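Local coordinates for MutT/nudix family protein (Shewanella oneidensis, PDB 3GZ5) that probably represses transcription of NAD metabolism genes by binding DNA through a winged helix domain, under the control of ADP-ribose sensed by its Nudix domain, at residues B[21-33]-B[101-115]. Sequence-based numbering, arbitrary orientation.
Sequences QLLTVDAVLFTYH and RGWSVTVCYTALMSY
T106 OG1 is held by two groups: it donates to D26 OD1 over 2.9 Å, meeting the carboxylate from above its plane, and lies 2.8 Å from T24 OG1. T24 OG1 in turn binds a water that donates to V105 O, so a short polar chain runs along one face of two parallel strands in the mixed sheet of the Nudix fold. These strands illustrate how a parallel pair is stitched. The residues at alternate positions of 22-33 use both N-H and C=O toward 101-115, from V105 N to L22 O (2.7 Å, 170° at the hydrogen) through to M113 N to F30 O, though the bond from L22 N to W103 O is weak, while V25, A27, L29 and T31 bond through their backbones to G58, P56, L40 and K38. The face bearing V25 and A27 packs against helix 68-80, where V25 CG1 touches Y109 CE2 at 3.5 Å; on the reverse, V28 and F30 meet helix 145-162. Past the last bridge, T31 still reaches across to 101-115: T31 OG1, anti to the backbone N (chi1 -169°), donates to M113 O at 2.7 Å, and T31 CG2 sits at the edge of the Y115 ring. That ring stacks face to face on H33, planes 7° apart, with Y115 CE2 over the centre of the imidazole and 3.3 Å from H33 CE1.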
loop_
_atom_site.group_PDB
_atom_site.type_symbol
_atom_site.label_atom_id
_atom_site.label_comp_id
_atom_site.label_asym_id
_atom_site.label_seq_id
_atom_site.Cartn_x
_atom_site.Cartn_y
_atom_site.Cartn_z
ATOM N N GLN B 21 1.884 -6.690 -22.276
ATOM C CA GLN B 21 0.978 -5.658 -21.656
ATOM C C GLN B 21 1.547 -4.225 -21.789
ATOM O O GLN B 21 2.786 -4.044 -21.820
ATOM C CB GLN B 21 0.669 -5.978 -20.173
ATOM C CG GLN B 21 -0.250 -7.183 -19.930
ATOM C CD GLN B 21 0.443 -8.539 -20.111
ATOM O OE1 GLN B 21 1.505 -8.808 -19.537
ATOM N NE2 GLN B 21 -0.165 -9.398 -20.904
ATOM N N LEU B 22 0.628 -3.248 -21.911
ATOM C CA LEU B 22 0.886 -1.805 -21.755
ATOM C C LEU B 22 1.140 -1.523 -20.267
ATOM O O LEU B 22 0.243 -1.653 -19.424
ATOM C CB LEU B 22 -0.344 -0.985 -22.184
ATOM C CG LEU B 22 -0.817 -0.826 -23.645
ATOM C CD1 LEU B 22 -2.331 -1.009 -23.785
ATOM C CD2 LEU B 22 -0.408 0.534 -24.207
ATOM N N LEU B 23 2.368 -1.119 -19.964
ATOM C CA LEU B 23 2.847 -0.999 -18.608
ATOM C C LEU B 23 3.337 0.413 -18.433
ATOM O O LEU B 23 4.264 0.827 -19.114
ATOM C CB LEU B 23 3.975 -2.004 -18.363
ATOM C CG LEU B 23 4.657 -2.057 -16.994
ATOM C CD1 LEU B 23 3.652 -2.373 -15.878
ATOM C CD2 LEU B 23 5.813 -3.098 -17.008
ATOM N N THR B 24 2.682 1.161 -17.547
ATOM C CA THR B 24 3.064 2.537 -17.277
ATOM C C THR B 24 3.234 2.793 -15.777
ATOM O O THR B 24 2.880 1.959 -14.930
ATOM C CB THR B 24 2.059 3.547 -17.870
ATOM O OG1 THR B 24 0.765 3.343 -17.283
ATOM C CG2 THR B 24 1.963 3.419 -19.433
ATOM N N VAL B 25 3.807 3.939 -15.450
ATOM C CA VAL B 25 3.894 4.371 -14.072
ATOM C C VAL B 25 3.192 5.739 -14.062
ATOM O O VAL B 25 3.331 6.470 -15.024
ATOM C CB VAL B 25 5.404 4.414 -13.595
ATOM C CG1 VAL B 25 5.510 4.772 -12.148
ATOM C CG2 VAL B 25 6.069 3.056 -13.790
ATOM N N ASP B 26 2.398 6.048 -13.028
ATOM C CA ASP B 26 1.728 7.357 -12.891
ATOM C C ASP B 26 1.923 7.881 -11.476
ATOM O O ASP B 26 2.237 7.136 -10.573
ATOM C CB ASP B 26 0.209 7.268 -13.159
ATOM C CG ASP B 26 -0.123 7.080 -14.642
ATOM O OD1 ASP B 26 -1.062 6.348 -14.968
ATOM O OD2 ASP B 26 0.577 7.645 -15.498
ATOM N N ALA B 27 1.683 9.170 -11.297
ATOM C CA ALA B 27 1.810 9.838 -10.013
ATOM C C ALA B 27 0.710 10.872 -9.867
ATOM O O ALA B 27 0.483 11.689 -10.778
ATOM C CB ALA B 27 3.144 10.514 -9.908
ATOM N N VAL B 28 0.021 10.796 -8.728
ATOM C CA VAL B 28 -0.803 11.880 -8.208
ATOM C C VAL B 28 0.074 12.736 -7.281
ATOM O O VAL B 28 0.378 12.354 -6.145
ATOM C CB VAL B 28 -2.058 11.363 -7.486
ATOM C CG1 VAL B 28 -2.993 12.507 -7.191
ATOM C CG2 VAL B 28 -2.793 10.307 -8.348
ATOM N N LEU B 29 0.525 13.871 -7.804
ATOM C CA LEU B 29 1.338 14.795 -7.061
ATOM C C LEU B 29 0.441 15.915 -6.553
ATOM O O LEU B 29 -0.180 16.624 -7.359
ATOM C CB LEU B 29 2.424 15.352 -7.966
ATOM C CG LEU B 29 3.238 16.580 -7.536
ATOM C CD1 LEU B 29 4.157 16.280 -6.360
ATOM C CD2 LEU B 29 4.052 17.099 -8.740
ATOM N N PHE B 30 0.377 16.060 -5.226
ATOM C CA PHE B 30 -0.396 17.112 -4.557
ATOM C C PHE B 30 0.516 18.176 -4.013
ATOM O O PHE B 30 1.644 17.915 -3.589
ATOM C CB PHE B 30 -1.164 16.574 -3.338
ATOM C CG PHE B 30 -2.208 15.583 -3.653
ATOM C CD1 PHE B 30 -3.478 15.986 -4.002
ATOM C CD2 PHE B 30 -1.946 14.241 -3.551
ATOM C CE1 PHE B 30 -4.479 15.055 -4.276
ATOM C CE2 PHE B 30 -2.931 13.308 -3.833
ATOM C CZ PHE B 30 -4.205 13.726 -4.195
ATOM N N THR B 31 -0.009 19.388 -3.987
ATOM C CA THR B 31 0.572 20.450 -3.180
ATOM C C THR B 31 -0.556 21.150 -2.416
ATOM O O THR B 31 -1.738 20.797 -2.531
ATOM C CB THR B 31 1.394 21.431 -4.039
ATOM O OG1 THR B 31 2.151 22.287 -3.185
ATOM C CG2 THR B 31 0.495 22.282 -4.945
ATOM N N TYR B 32 -0.190 22.141 -1.630
ATOM C CA TYR B 32 -1.167 22.933 -0.939
ATOM C C TYR B 32 -0.915 24.407 -1.239
ATOM O O TYR B 32 0.163 24.930 -0.980
ATOM C CB TYR B 32 -1.100 22.638 0.554
ATOM C CG TYR B 32 -2.030 23.488 1.363
ATOM C CD1 TYR B 32 -3.383 23.160 1.483
ATOM C CD2 TYR B 32 -1.550 24.618 2.021
ATOM C CE1 TYR B 32 -4.227 23.944 2.235
ATOM C CE2 TYR B 32 -2.379 25.408 2.768
ATOM C CZ TYR B 32 -3.711 25.074 2.872
ATOM O OH TYR B 32 -4.509 25.886 3.623
ATOM N N HIS B 33 -1.909 25.067 -1.813
ATOM C CA HIS B 33 -1.764 26.474 -2.140
ATOM C C HIS B 33 -3.114 27.181 -2.164
ATOM O O HIS B 33 -4.095 26.659 -2.715
ATOM C CB HIS B 33 -1.062 26.638 -3.493
ATOM C CG HIS B 33 -0.615 28.039 -3.781
ATOM N ND1 HIS B 33 -1.119 28.782 -4.832
ATOM C CD2 HIS B 33 0.301 28.825 -3.169
ATOM C CE1 HIS B 33 -0.540 29.968 -4.845
ATOM N NE2 HIS B 33 0.330 30.017 -3.850
ATOM N N ARG B 101 -6.738 0.359 -25.957
ATOM C CA ARG B 101 -5.656 -0.251 -26.721
ATOM C C ARG B 101 -5.305 -1.687 -26.340
ATOM O O ARG B 101 -4.752 -2.429 -27.167
ATOM C CB ARG B 101 -4.391 0.577 -26.597
ATOM C CG ARG B 101 -4.541 1.979 -27.029
ATOM C CD ARG B 101 -3.259 2.683 -26.767
ATOM N NE ARG B 101 -3.194 3.173 -25.403
ATOM C CZ ARG B 101 -2.203 3.934 -24.950
ATOM N NH1 ARG B 101 -1.214 4.274 -25.767
ATOM N NH2 ARG B 101 -2.188 4.354 -23.690
ATOM N N GLY B 102 -5.575 -2.080 -25.096
ATOM C CA GLY B 102 -5.258 -3.448 -24.650
ATOM C C GLY B 102 -5.348 -3.659 -23.149
ATOM O O GLY B 102 -5.711 -2.754 -22.403
ATOM N N TRP B 103 -5.065 -4.885 -22.712
ATOM C CA TRP B 103 -4.781 -5.145 -21.312
ATOM C C TRP B 103 -3.708 -4.117 -20.941
ATOM O O TRP B 103 -2.731 -3.973 -21.671
ATOM C CB TRP B 103 -4.192 -6.531 -21.181
ATOM C CG TRP B 103 -4.793 -7.384 -20.105
ATOM C CD1 TRP B 103 -5.728 -8.347 -20.275
ATOM C CD2 TRP B 103 -4.494 -7.345 -18.702
ATOM N NE1 TRP B 103 -6.026 -8.936 -19.072
ATOM C CE2 TRP B 103 -5.284 -8.340 -18.085
ATOM C CE3 TRP B 103 -3.626 -6.572 -17.907
ATOM C CZ2 TRP B 103 -5.247 -8.589 -16.706
ATOM C CZ3 TRP B 103 -3.594 -6.812 -16.527
ATOM C CH2 TRP B 103 -4.401 -7.817 -15.945
ATOM N N SER B 104 -3.899 -3.383 -19.843
ATOM C CA SER B 104 -2.857 -2.451 -19.385
ATOM C C SER B 104 -2.720 -2.439 -17.868
ATOM O O SER B 104 -3.697 -2.655 -17.137
ATOM C CB SER B 104 -3.126 -1.042 -19.869
ATOM O OG SER B 104 -4.184 -0.502 -19.129
ATOM N N VAL B 105 -1.495 -2.181 -17.424
ATOM C CA VAL B 105 -1.149 -2.144 -16.018
ATOM C C VAL B 105 -0.508 -0.804 -15.707
ATOM O O VAL B 105 0.387 -0.374 -16.413
ATOM C CB VAL B 105 -0.185 -3.317 -15.651
ATOM C CG1 VAL B 105 0.268 -3.224 -14.210
ATOM C CG2 VAL B 105 -0.875 -4.654 -15.887
ATOM N N THR B 106 -0.969 -0.147 -14.659
ATOM C CA THR B 106 -0.369 1.102 -14.245
ATOM C C THR B 106 0.049 1.055 -12.760
ATOM O O THR B 106 -0.756 0.751 -11.873
ATOM C CB THR B 106 -1.291 2.350 -14.553
ATOM O OG1 THR B 106 -0.469 3.505 -14.799
ATOM C CG2 THR B 106 -2.158 2.667 -13.390
ATOM N N VAL B 107 1.319 1.345 -12.510
ATOM C CA VAL B 107 1.816 1.456 -11.151
ATOM C C VAL B 107 1.679 2.927 -10.714
ATOM O O VAL B 107 2.328 3.829 -11.273
ATOM C CB VAL B 107 3.261 0.941 -11.039
ATOM C CG1 VAL B 107 3.706 0.928 -9.577
ATOM C CG2 VAL B 107 3.394 -0.465 -11.707
ATOM N N CYS B 108 0.788 3.158 -9.756
ATOM C CA CYS B 108 0.434 4.506 -9.321
ATOM C C CYS B 108 1.099 4.872 -8.024
ATOM O O CYS B 108 1.120 4.071 -7.094
ATOM C CB CYS B 108 -1.092 4.696 -9.187
ATOM S SG CYS B 108 -1.529 6.503 -9.125
ATOM N N TYR B 109 1.649 6.089 -7.991
ATOM C CA TYR B 109 2.336 6.681 -6.851
ATOM C C TYR B 109 1.559 7.900 -6.364
ATOM O O TYR B 109 0.822 8.522 -7.162
ATOM C CB TYR B 109 3.746 7.142 -7.257
ATOM C CG TYR B 109 4.726 5.994 -7.427
ATOM C CD1 TYR B 109 5.647 5.694 -6.426
ATOM C CD2 TYR B 109 4.701 5.196 -8.557
ATOM C CE1 TYR B 109 6.536 4.630 -6.551
ATOM C CE2 TYR B 109 5.579 4.108 -8.695
ATOM C CZ TYR B 109 6.492 3.844 -7.693
ATOM O OH TYR B 109 7.359 2.781 -7.810
ATOM N N THR B 110 1.704 8.201 -5.060
ATOM C CA THR B 110 1.339 9.502 -4.498
ATOM C C THR B 110 2.596 10.300 -4.230
ATOM O O THR B 110 3.597 9.758 -3.752
ATOM C CB THR B 110 0.571 9.423 -3.141
ATOM O OG1 THR B 110 -0.552 8.562 -3.272
ATOM C CG2 THR B 110 0.030 10.829 -2.762
ATOM N N ALA B 111 2.547 11.589 -4.533
ATOM C CA ALA B 111 3.637 12.453 -4.178
ATOM C C ALA B 111 3.173 13.774 -3.563
ATOM O O ALA B 111 2.023 14.204 -3.753
ATOM C CB ALA B 111 4.582 12.691 -5.412
ATOM N N LEU B 112 4.092 14.415 -2.847
ATOM C CA LEU B 112 3.868 15.720 -2.241
ATOM C C LEU B 112 5.067 16.629 -2.453
ATOM O O LEU B 112 6.223 16.212 -2.315
ATOM C CB LEU B 112 3.571 15.582 -0.733
ATOM C CG LEU B 112 2.286 14.900 -0.219
ATOM C CD1 LEU B 112 2.210 14.907 1.323
ATOM C CD2 LEU B 112 1.061 15.619 -0.770
ATOM N N MET B 113 4.795 17.875 -2.805
ATOM C CA MET B 113 5.842 18.887 -2.875
ATOM C C MET B 113 5.259 20.255 -2.577
ATOM O O MET B 113 4.048 20.421 -2.577
ATOM C CB MET B 113 6.517 18.898 -4.243
ATOM C CG MET B 113 5.698 19.456 -5.429
ATOM S SD MET B 113 6.826 19.631 -6.854
ATOM C CE MET B 113 5.679 19.863 -8.149
ATOM N N SER B 114 6.115 21.243 -2.345
ATOM C CA SER B 114 5.604 22.598 -2.173
ATOM C C SER B 114 5.324 23.255 -3.524
ATOM O O SER B 114 6.032 23.043 -4.516
ATOM C CB SER B 114 6.558 23.458 -1.352
ATOM O OG SER B 114 7.480 24.092 -2.212
ATOM N N TYR B 115 4.284 24.069 -3.536
ATOM C CA TYR B 115 3.840 24.788 -4.724
ATOM C C TYR B 115 4.898 25.676 -5.404
ATOM O O TYR B 115 5.030 25.614 -6.621
ATOM C CB TYR B 115 2.579 25.583 -4.369
ATOM C CG TYR B 115 2.015 26.427 -5.478
ATOM C CD1 TYR B 115 1.118 25.891 -6.399
ATOM C CD2 TYR B 115 2.349 27.782 -5.587
ATOM C CE1 TYR B 115 0.580 26.673 -7.407
ATOM C CE2 TYR B 115 1.817 28.571 -6.599
ATOM C CZ TYR B 115 0.937 28.014 -7.499
ATOM O OH TYR B 115 0.398 28.801 -8.487
HETATM O O HOH W 1 -0.544 1.125 -18.825
HETATM O O HOH W 2 2.977 24.491 -1.008
#